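Side-chain contacts in aerobic respiration control sensor protein ArcB (Escherichia coli, PDB 2A0B), which relays phosphoryl groups as a membrane-bound sensor kinase that activates the response regulator ArcA to repress the arc modulon under anaerobic conditions: residues 90-93 and 94-98; 31-34 and 35-38; 38-41 and 42-45. All coordinates share one frame; numbering follows the deposited sequence. Where two conformers were deposited one is given.

Contact 1. Residues 90-93 and 94-98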
loop_
_atom_site.group_PDB
_atom_site.type_symbol
_atom_site.label_atom_id
_atom_site.label_comp_id
_atom_site.label_asym_id
_atom_site.label_seq_id
_atom_site.Cartn_x
_atom_site.Cartn_y
_atom_site.Cartn_z
ATOM N N LEU A 90 -18.624 0.569 -4.923
ATOM C CA LEU A 90 -18.346 -0.278 -6.072
ATOM C C LEU A 90 -19.282 -1.498 -6.013
ATOM O O LEU A 90 -19.488 -2.036 -4.966
ATOM C CB LEU A 90 -16.880 -0.783 -5.930
ATOM C CG LEU A 90 -15.780 0.257 -6.191
ATOM C CD1 LEU A 90 -14.404 -0.366 -5.891
ATOM C CD2 LEU A 90 -15.788 0.832 -7.569
ATOM N N PRO A 91 -19.847 -1.799 -7.165
ATOM C CA PRO A 91 -20.736 -2.997 -7.210
ATOM C C PRO A 91 -20.076 -4.270 -6.696
ATOM O O PRO A 91 -20.735 -5.134 -6.085
ATOM C CB PRO A 91 -20.995 -3.137 -8.701
ATOM C CG PRO A 91 -20.754 -1.821 -9.332
ATOM C CD PRO A 91 -19.701 -1.145 -8.456
ATOM N N ALA A 92 -18.787 -4.464 -6.967
ATOM C CA ALA A 92 -18.077 -5.678 -6.532
ATOM C C ALA A 92 -17.559 -5.658 -5.121
ATOM O O ALA A 92 -16.937 -6.553 -4.575
ATOM C CB ALA A 92 -16.912 -5.896 -7.484
ATOM N N TRP A 93 -17.728 -4.532 -4.337
ATOM C CA TRP A 93 -17.143 -4.441 -3.023
ATOM C C TRP A 93 -17.440 -5.544 -2.041
ATOM O O TRP A 93 -16.613 -6.172 -1.424
ATOM C CB TRP A 93 -17.460 -3.033 -2.366
ATOM C CG TRP A 93 -16.699 -2.749 -1.104
ATOM C CD1 TRP A 93 -15.455 -2.089 -1.073
ATOM C CD2 TRP A 93 -17.007 -3.048 0.230
ATOM N NE1 TRP A 93 -15.094 -1.985 0.238
ATOM C CE2 TRP A 93 -15.967 -2.546 1.103
ATOM C CE3 TRP A 93 -18.084 -3.682 0.882
ATOM C CZ2 TRP A 93 -16.032 -2.704 2.465
ATOM C CZ3 TRP A 93 -18.111 -3.820 2.247
ATOM C CH2 TRP A 93 -17.074 -3.352 3.075
ATOM N N GLU A 94 -18.760 -5.891 -1.881
ATOM C CA GLU A 94 -19.090 -6.936 -0.931
ATOM C C GLU A 94 -18.498 -8.309 -1.391
ATOM O O GLU A 94 -18.070 -9.010 -0.470
ATOM C CB GLU A 94 -20.638 -7.058 -0.897
ATOM C CG GLU A 94 -21.299 -5.975 -0.059
ATOM C CD GLU A 94 -21.242 -6.159 1.435
ATOM O OE1 GLU A 94 -20.947 -7.257 1.955
ATOM O OE2 GLU A 94 -21.509 -5.189 2.198
ATOM N N ASP A 95 -18.494 -8.493 -2.683
ATOM C CA ASP A 95 -17.971 -9.805 -3.155
ATOM C C ASP A 95 -16.451 -9.924 -2.996
ATOM O O ASP A 95 -15.901 -10.998 -2.856
ATOM C CB ASP A 95 -18.205 -9.992 -4.629
ATOM C CG ASP A 95 -19.698 -10.409 -4.991
ATOM O OD1 ASP A 95 -20.317 -10.744 -4.012
ATOM O OD2 ASP A 95 -19.806 -10.089 -6.173
ATOM N N ASN A 96 -15.754 -8.767 -3.164
ATOM C CA ASN A 96 -14.310 -8.841 -3.325
ATOM C C ASN A 96 -13.506 -8.195 -2.191
ATOM O O ASN A 96 -12.301 -8.516 -2.202
ATOM C CB ASN A 96 -14.026 -8.062 -4.627
ATOM C CG ASN A 96 -14.346 -8.872 -5.886
ATOM O OD1 ASN A 96 -14.590 -10.064 -5.672
ATOM N ND2 ASN A 96 -14.282 -8.255 -7.039
ATOM N N VAL A 97 -14.159 -7.554 -1.248
ATOM C CA VAL A 97 -13.249 -6.900 -0.232
ATOM C C VAL A 97 -12.416 -7.851 0.539
ATOM O O VAL A 97 -11.229 -7.621 0.865
ATOM C CB VAL A 97 -14.121 -5.954 0.604
ATOM C CG1 VAL A 97 -15.018 -6.684 1.588
ATOM C CG2 VAL A 97 -13.129 -5.011 1.320
ATOM N N GLY A 98 -12.919 -9.073 0.896
ATOM C CA GLY A 98 -12.069 -10.035 1.628
ATOM C C GLY A 98 -10.932 -10.498 0.679
ATOM O O GLY A 98 -9.859 -10.768 1.270
HETATM O O HOH W 1 -20.917 -4.084 -3.044
HETATM O O HOH W 2 -20.479 -7.362 -4.376
#
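Trp93 and Val97 meet at the start of helix 93-122. A type I beta turn from Leu90 to Trp93 leads the loop into this helix of the HPt domain, and Leu90 O accepts Trp93 N to close it. Leu90 O also takes a bond from a water, which in turn accepts Glu94 N. Pro91 repeats the pattern: a second water donates to Pro91 O at 2.8 Å and accepts Asp95 N. Two early N-H groups of the helix are thus satisfied by water. Ala92 is bound directly. Asn96 N reaches Ala92 O at 2.9 Å. Trp93 O then receives Val97 N at 2.8 Å, with a weak second bond from Asn96 N.

Trp93 CG is anti to the backbone N (chi1 -170°). This sets one ring face under Val97, whose CB lies 4.0 Å from the centroid of the five-membered ring in a CH-pi contact. The carboxylate of Glu94 has its CD at the indole edge, its plane turned 77° from the ring. Trp93 NE1 bonds to Ile85 O, and the ring also touches Lys56 and Ile59 of helix 56-72. With an alanine here, Ile85 O would probably lose its N-H partner, and a gap would open beneath Val97. The bound zinc ion, held by His77, Glu103 and Glu107, is about 12 Å from the side chain of Asn96. Beside the rim of the benzene ring, Glu94 OE2 comes to 3.7 Å from Trp93 CZ3.

Contact 2. Residues 31-34 and 35-38; sequences DGLA and VFEK
Glu37 folds back over Leu33 and Ala34, one turn earlier in helix 26-52. Its CB is 3.7 Å from Leu33 O and about as far from Ala34 O. CG sits beside the backbone N (chi1 -71°), which brings it 3.4 Å from Leu33 O. The chain then runs on extended through CD. At the tip, OE2 lies about equally far from Leu33 O and from Ala34 CA, 4.1 Å from the latter. The polar partner of OE2 is Lys116 NZ of helix 93-122, in a salt bridge. The carboxylate thus ties two helices together while its methylene groups rest on backbone.

The backbone here is regular alpha helix. Glu37 N bonds to Leu33 O at 2.9 Å and Phe36 N to Gly32 O. Leu33 CD1 and Phe36 CD2 touch only loosely, at 4.4 Å. These two buried side chains look into the four-helix bundle. Leu33 packs on Leu115 and Lys116 of helix 93-122. Phe36 touches Val112 of that helix, as Glu37 does, and Ala69 and Ala70 of helix 56-72, while Ala34 and Val35 lie on the exposed side.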
loop_
_atom_site.group_PDB
_atom_site.type_symbol
_atom_site.label_atom_id
_atom_site.label_comp_id
_atom_site.label_asym_id
_atom_site.label_seq_id
_atom_site.Cartn_x
_atom_site.Cartn_y
_atom_site.Cartn_z
ATOM N N ASP A 31 13.861 6.199 4.673
ATOM C CA ASP A 31 13.358 6.332 6.017
ATOM C C ASP A 31 11.819 6.141 6.083
ATOM O O ASP A 31 11.359 5.610 7.078
ATOM C CB ASP A 31 13.642 7.731 6.613
ATOM C CG ASP A 31 15.132 7.908 6.874
ATOM O OD1 ASP A 31 15.871 6.916 6.894
ATOM O OD2 ASP A 31 15.532 9.086 7.057
ATOM N N GLY A 32 11.132 6.687 5.115
ATOM C CA GLY A 32 9.658 6.607 5.036
ATOM C C GLY A 32 9.301 5.096 4.862
ATOM O O GLY A 32 8.374 4.679 5.519
ATOM N N LEU A 33 10.052 4.465 3.974
ATOM C CA LEU A 33 9.768 3.036 3.763
ATOM C C LEU A 33 9.973 2.227 4.989
ATOM O O LEU A 33 9.252 1.254 5.311
ATOM C CB LEU A 33 10.630 2.560 2.593
ATOM C CG LEU A 33 10.263 1.167 2.053
ATOM C CD1 LEU A 33 8.790 1.120 1.654
ATOM C CD2 LEU A 33 11.133 0.875 0.844
ATOM N N ALA A 34 10.983 2.493 5.843
ATOM C CA ALA A 34 11.226 1.780 7.075
ATOM C C ALA A 34 10.080 1.955 8.040
ATOM O O ALA A 34 9.658 1.046 8.759
ATOM C CB ALA A 34 12.549 2.231 7.711
ATOM N N VAL A 35 9.466 3.170 8.081
ATOM C CA VAL A 35 8.334 3.400 8.907
ATOM C C VAL A 35 7.085 2.614 8.351
ATOM O O VAL A 35 6.408 2.015 9.171
ATOM C CB VAL A 35 7.926 4.898 9.013
ATOM C CG1 VAL A 35 6.619 5.099 9.744
ATOM C CG2 VAL A 35 9.084 5.540 9.796
ATOM N N PHE A 36 6.973 2.623 7.068
ATOM C CA PHE A 36 5.821 1.872 6.436
ATOM C C PHE A 36 5.954 0.398 6.819
ATOM O O PHE A 36 4.908 -0.174 7.214
ATOM C CB PHE A 36 5.873 2.077 4.950
ATOM C CG PHE A 36 4.744 1.399 4.180
ATOM C CD1 PHE A 36 3.525 2.025 4.067
ATOM C CD2 PHE A 36 4.999 0.182 3.585
ATOM C CE1 PHE A 36 2.515 1.372 3.324
ATOM C CE2 PHE A 36 3.980 -0.478 2.882
ATOM C CZ PHE A 36 2.765 0.139 2.741
ATOM N N GLU A 37 7.162 -0.145 6.671
ATOM C CA GLU A 37 7.277 -1.589 7.042
ATOM C C GLU A 37 6.951 -1.910 8.459
ATOM O O GLU A 37 6.471 -2.987 8.848
ATOM C CB GLU A 37 8.735 -2.033 6.846
ATOM C CG GLU A 37 9.260 -2.165 5.447
ATOM C CD GLU A 37 10.678 -2.747 5.600
ATOM O OE1 GLU A 37 10.789 -3.946 5.837
ATOM O OE2 GLU A 37 11.637 -1.977 5.592
ATOM N N LYS A 38 7.240 -1.005 9.451
ATOM C CA LYS A 38 6.912 -1.302 10.820
ATOM C C LYS A 38 5.420 -1.166 11.132
ATOM O O LYS A 38 4.994 -1.761 12.104
ATOM C CB LYS A 38 7.753 -0.469 11.795
ATOM C CG LYS A 38 7.232 0.796 12.389
ATOM C CD LYS A 38 8.128 1.239 13.560
ATOM C CE LYS A 38 8.850 2.533 13.223
ATOM N NZ LYS A 38 9.747 2.895 14.372
#

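Contact 3. Residues 38-41 and 42-45; sequences KMMP and GYVS
A proline kink in helix 26-52 frames the contact of Met39 and Met40 with Tyr43. Pro41 N has no hydrogen, so it makes no bond to the turn before. A water is inserted next to this break: it donates to Lys38 O at 2.8 Å and accepts Gly42 N at 3.0 Å. Direct bonding resumes with Tyr43 N to Met39 O and Val44 N to Met40 O.

Tyr43 carries most of the side-chain contact. Its CG lies beside the backbone N (chi1 -65°), and the ring is turned back under Met39 CB. Met39 CB stands over the ring face, 4.0 Å from the centroid, in a CH-pi contact. Met39 O lies above the same face, shifted toward the rim. The Met39 chain bends twice, and this brings CE to 3.8 Å from Tyr43 OH. The Met40 side chain crosses that of Tyr43 at about a right angle. Its SD is 4.0 Å from Tyr43 CD2 and oblique to the ring, a Met-aromatic contact. Beyond it, Met40 CE touches Val44 CG2 at 4.1 Å.

Tyr43 also packs on Glu62, Lys65 and Ile66 of helix 56-72, and Met40 packs on Met104 and Trp108 of helix 93-122. Pro41 O accepts Ser45 N, and in the conformer described also Ser45 OG at 2.9 Å, the two donors lying on opposite faces of the carbonyl plane. The chemistry implies that water and, in one conformer of Ser45, probably its hydroxyl supplement the backbone bonding around the kink, while C-H and sulfur contacts contribute to fixing the tyrosine ring, together with helix 56-72.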
loop_
_atom_site.group_PDB
_atom_site.type_symbol
_atom_site.label_atom_id
_atom_site.label_comp_id
_atom_site.label_asym_id
_atom_site.label_seq_id
_atom_site.Cartn_x
_atom_site.Cartn_y
_atom_site.Cartn_z
ATOM N N LYS A 38 7.240 -1.005 9.451
ATOM C CA LYS A 38 6.912 -1.302 10.820
ATOM C C LYS A 38 5.420 -1.166 11.132
ATOM O O LYS A 38 4.994 -1.761 12.104
ATOM C CB LYS A 38 7.753 -0.469 11.795
ATOM C CG LYS A 38 7.232 0.796 12.389
ATOM C CD LYS A 38 8.128 1.239 13.560
ATOM C CE LYS A 38 8.850 2.533 13.223
ATOM N NZ LYS A 38 9.747 2.895 14.372
ATOM N N MET A 39 4.707 -0.336 10.324
ATOM C CA MET A 39 3.310 -0.132 10.667
ATOM C C MET A 39 2.357 -1.118 9.944
ATOM O O MET A 39 1.286 -1.387 10.479
ATOM C CB MET A 39 2.838 1.265 10.247
ATOM C CG MET A 39 3.704 2.378 10.893
ATOM S SD MET A 39 3.742 2.365 12.677
ATOM C CE MET A 39 2.060 2.623 13.111
ATOM N N MET A 40 2.848 -1.592 8.813
ATOM C CA MET A 40 1.939 -2.429 7.983
ATOM C C MET A 40 1.458 -3.688 8.658
ATOM O O MET A 40 0.243 -4.008 8.491
ATOM C CB MET A 40 2.550 -2.701 6.626
ATOM C CG MET A 40 2.214 -1.791 5.475
ATOM S SD MET A 40 0.423 -1.606 5.181
ATOM C CE MET A 40 0.128 -2.752 3.804
ATOM N N PRO A 41 2.247 -4.403 9.429
ATOM C CA PRO A 41 1.722 -5.584 10.106
ATOM C C PRO A 41 0.486 -5.286 10.915
ATOM O O PRO A 41 -0.572 -5.990 10.892
ATOM C CB PRO A 41 2.857 -6.121 10.984
ATOM C CG PRO A 41 4.068 -5.598 10.311
ATOM C CD PRO A 41 3.691 -4.245 9.710
ATOM N N GLY A 42 0.470 -4.197 11.701
ATOM C CA GLY A 42 -0.640 -3.792 12.483
ATOM C C GLY A 42 -1.807 -3.299 11.657
ATOM O O GLY A 42 -2.970 -3.558 12.022
ATOM N N TYR A 43 -1.600 -2.601 10.544
ATOM C CA TYR A 43 -2.648 -2.108 9.683
ATOM C C TYR A 43 -3.382 -3.356 9.050
ATOM O O TYR A 43 -4.598 -3.286 9.009
ATOM C CB TYR A 43 -2.176 -1.171 8.573
ATOM C CG TYR A 43 -1.578 0.190 9.068
ATOM C CD1 TYR A 43 -1.725 0.560 10.362
ATOM C CD2 TYR A 43 -0.909 0.889 8.075
ATOM C CE1 TYR A 43 -1.174 1.825 10.765
ATOM C CE2 TYR A 43 -0.347 2.171 8.438
ATOM C CZ TYR A 43 -0.535 2.481 9.756
ATOM O OH TYR A 43 -0.018 3.761 10.194
ATOM N N VAL A 44 -2.560 -4.315 8.687
ATOM C CA VAL A 44 -3.256 -5.484 8.016
ATOM C C VAL A 44 -3.998 -6.274 9.074
ATOM O O VAL A 44 -5.151 -6.685 8.805
ATOM C CB VAL A 44 -2.209 -6.281 7.268
ATOM C CG1 VAL A 44 -2.811 -7.668 6.851
ATOM C CG2 VAL A 44 -1.702 -5.635 5.997
ATOM N N SER A 45 -3.473 -6.418 10.291
ATOM C CA SER A 45 -4.199 -7.086 11.351
ATOM C C SER A 45 -5.507 -6.393 11.681
ATOM O O SER A 45 -6.545 -7.015 11.967
ATOM C CB SER A 45 -3.332 -7.280 12.596
ATOM O OG SER A 45 -2.167 -8.007 12.225
HETATM O O HOH W 3 2.654 -2.823 13.215
#

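Contacts 2 and 3 follow one another on helix 26-52 and share Lys38; their centres are 11 Å apart. Contact 1 lies at the start of helix 93-122, in series after them. Its centre is 22 Å from that of contact 3 and 29 Å from that of contact 2, which lies across the centre of the chain. None of the three holds the phosphorylation site, His64. The side chains of Tyr43 in contact 3 and Trp93 in contact 1 are about 10 Å and 11 Å from that of His64. Both pack on helix 56-72, which carries this histidine. The bound zinc ion is about 11 Å from the side chain of Met40 and 12 Å from that of Phe36.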